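AT5g51070/K3K7_27 (Arabidopsis thaliana, PDB 5GKM) is the N-terminal domain of the ClpD chaperone, whose full-length form probably binds and hydrolyses ATP as a Clp-family partner of the caseinolytic protease. Local coordinates at residues R9-A14 / Y117-H122. Numbering follows the deposited sequence. Where two conformers were deposited one is given.
Sequences RFTERA and YIAPEH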
loop_
_atom_site.group_PDB
_atom_site.type_symbol
_atom_site.label_atom_id
_atom_site.label_comp_id
_atom_site.label_asym_id
_atom_site.label_seq_id
_atom_site.Cartn_x
_atom_site.Cartn_y
_atom_site.Cartn_z
ATOM N N ARG A 9 -0.456 11.057 13.239
ATOM C CA ARG A 9 0.936 10.731 13.235
ATOM C C ARG A 9 1.503 10.223 11.939
ATOM O O ARG A 9 2.638 9.938 11.870
ATOM C CB ARG A 9 1.303 9.836 14.387
ATOM C CG ARG A 9 1.291 10.631 15.672
ATOM C CD ARG A 9 2.147 10.000 16.716
ATOM N NE ARG A 9 2.081 10.751 17.922
ATOM C CZ ARG A 9 3.115 11.287 18.531
ATOM N NH1 ARG A 9 4.318 11.103 18.059
ATOM N NH2 ARG A 9 2.928 11.984 19.646
ATOM N N PHE A 10 0.669 10.150 10.923
ATOM C CA PHE A 10 1.130 9.730 9.618
ATOM C C PHE A 10 1.861 10.883 8.927
ATOM O O PHE A 10 1.393 11.978 8.944
ATOM C CB PHE A 10 -0.030 9.229 8.751
ATOM C CG PHE A 10 -0.524 7.844 9.091
ATOM C CD1 PHE A 10 -1.003 7.560 10.326
ATOM C CD2 PHE A 10 -0.559 6.852 8.148
ATOM C CE1 PHE A 10 -1.456 6.307 10.637
ATOM C CE2 PHE A 10 -1.026 5.612 8.458
ATOM C CZ PHE A 10 -1.480 5.344 9.722
ATOM N N THR A 11 3.002 10.607 8.337
ATOM C CA THR A 11 3.742 11.616 7.668
ATOM C C THR A 11 3.040 12.086 6.399
ATOM O O THR A 11 2.184 11.451 5.861
ATOM C CB THR A 11 5.153 11.195 7.280
ATOM O OG1 THR A 11 5.118 10.246 6.220
ATOM C CG2 THR A 11 5.888 10.626 8.488
ATOM N N GLU A 12 3.474 13.261 5.971
ATOM C CA GLU A 12 2.999 13.808 4.613
ATOM C C GLU A 12 3.135 12.786 3.340
ATOM O O GLU A 12 2.224 12.616 2.644
ATOM C CB GLU A 12 3.719 15.121 4.270
ATOM C CG GLU A 12 3.308 15.699 2.945
ATOM C CD GLU A 12 4.253 16.802 2.446
ATOM O OE1 GLU A 12 5.119 17.292 3.195
ATOM O OE2 GLU A 12 4.219 17.104 1.250
ATOM N N ARG A 13 4.249 12.078 3.330
ATOM C CA ARG A 13 4.439 11.049 2.369
ATOM C C ARG A 13 3.438 9.930 2.586
ATOM O O ARG A 13 2.982 9.381 1.647
ATOM C CB ARG A 13 5.824 10.419 2.390
ATOM C CG ARG A 13 6.961 11.366 2.105
ATOM C CD ARG A 13 8.304 10.655 2.003
ATOM N NE ARG A 13 8.193 9.542 1.107
ATOM C CZ ARG A 13 8.740 8.371 1.312
ATOM N NH1 ARG A 13 9.490 8.174 2.368
ATOM N NH2 ARG A 13 8.497 7.392 0.460
ATOM N N ALA A 14 3.227 9.552 3.826
ATOM C CA ALA A 14 2.335 8.441 4.051
ATOM C C ALA A 14 0.900 8.774 3.619
ATOM O O ALA A 14 0.217 7.968 3.103
ATOM C CB ALA A 14 2.364 8.030 5.502
ATOM N N TYR A 117 6.427 8.915 14.178
ATOM C CA TYR A 117 5.647 9.069 12.973
ATOM C C TYR A 117 5.384 7.734 12.317
ATOM O O TYR A 117 6.060 6.832 12.573
ATOM C CB TYR A 117 6.357 9.960 11.960
ATOM C CG TYR A 117 7.784 9.552 11.604
ATOM C CD1 TYR A 117 8.021 8.569 10.706
ATOM C CD2 TYR A 117 8.888 10.173 12.179
ATOM C CE1 TYR A 117 9.267 8.169 10.370
ATOM C CE2 TYR A 117 10.148 9.814 11.830
ATOM C CZ TYR A 117 10.346 8.796 10.940
ATOM O OH TYR A 117 11.620 8.429 10.616
ATOM N N ILE A 118 4.386 7.677 11.455
ATOM C CA ILE A 118 4.137 6.516 10.623
ATOM C C ILE A 118 4.442 6.962 9.201
ATOM O O ILE A 118 3.809 7.814 8.680
ATOM C CB ILE A 118 2.670 6.027 10.661
ATOM C CG1 ILE A 118 2.288 5.432 11.997
ATOM C CG2 ILE A 118 2.449 4.927 9.661
ATOM C CD1 ILE A 118 1.842 6.411 13.019
ATOM N N ALA A 119 5.477 6.386 8.652
ATOM C CA ALA A 119 5.925 6.656 7.320
ATOM C C ALA A 119 5.436 5.607 6.338
ATOM O O ALA A 119 4.967 4.627 6.680
ATOM C CB ALA A 119 7.437 6.777 7.265
ATOM N N PRO A 120 5.648 5.887 5.056
ATOM C CA PRO A 120 5.264 4.889 4.054
ATOM C C PRO A 120 5.973 3.530 4.285
ATOM O O PRO A 120 5.465 2.511 3.979
ATOM C CB PRO A 120 5.757 5.516 2.737
ATOM C CG PRO A 120 5.668 6.947 2.967
ATOM C CD PRO A 120 6.114 7.115 4.390
ATOM N N GLU A 121 7.174 3.624 4.815
ATOM C CA GLU A 121 7.954 2.442 5.060
ATOM C C GLU A 121 7.306 1.544 6.122
ATOM O O GLU A 121 7.355 0.392 6.027
ATOM C CB GLU A 121 9.372 2.813 5.403
ATOM C CG GLU A 121 10.084 3.361 4.205
ATOM C CD GLU A 121 9.789 4.822 3.889
ATOM O OE1 GLU A 121 9.286 5.574 4.660
ATOM O OE2 GLU A 121 10.154 5.165 2.821
ATOM N N HIS A 122 6.718 2.153 7.138
ATOM C CA HIS A 122 5.971 1.412 8.113
ATOM C C HIS A 122 4.761 0.754 7.505
ATOM O O HIS A 122 4.404 -0.308 7.868
ATOM C CB HIS A 122 5.470 2.292 9.237
ATOM C CG HIS A 122 6.559 2.921 10.070
ATOM N ND1 HIS A 122 6.789 4.229 10.115
ATOM C CD2 HIS A 122 7.477 2.349 10.897
ATOM C CE1 HIS A 122 7.790 4.465 10.937
ATOM N NE2 HIS A 122 8.215 3.317 11.402
#
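R9 O accepts a hydrogen bond from I118 N (2.9 Å), and T11 N donates one to I118 O (2.9 Å, 169° at the hydrogen), so the loops leading into two helices are joined by a single beta bridge between F10 and I118. R9 CB lies against I118 CD1, while its guanidinium turns away to Q116. On the buried side, I118 CG2 stands over one face of the F10 ring in a CH-pi contact, 3.8 Å from the centroid. T11 divides its branches: CG2 packs on Y117 CB (3.6 Å), whereas OG1, placed between the backbone N and the carbonyl carbon (chi1 71°), caps helix 12-27 by accepting from A14 N. R13 drapes over P120, whose CG touches R13 CB (3.5 Å) and lies over the centre of the guanidinium. In the guanidinium plane, R13 NH1 reaches the syn lone pair of E121 OE2 (3.1 Å); E45 and R156 extend this salt bridge into a charged network. A14 CB meets I118 O and the P120 ring. The contact pairs the starts of helices 12-27 and 120-130 in the all-helical Clp N-terminal domain, with helix 97-112 packing against F10 and I118 and helix 146-158 flanking R13 and E121.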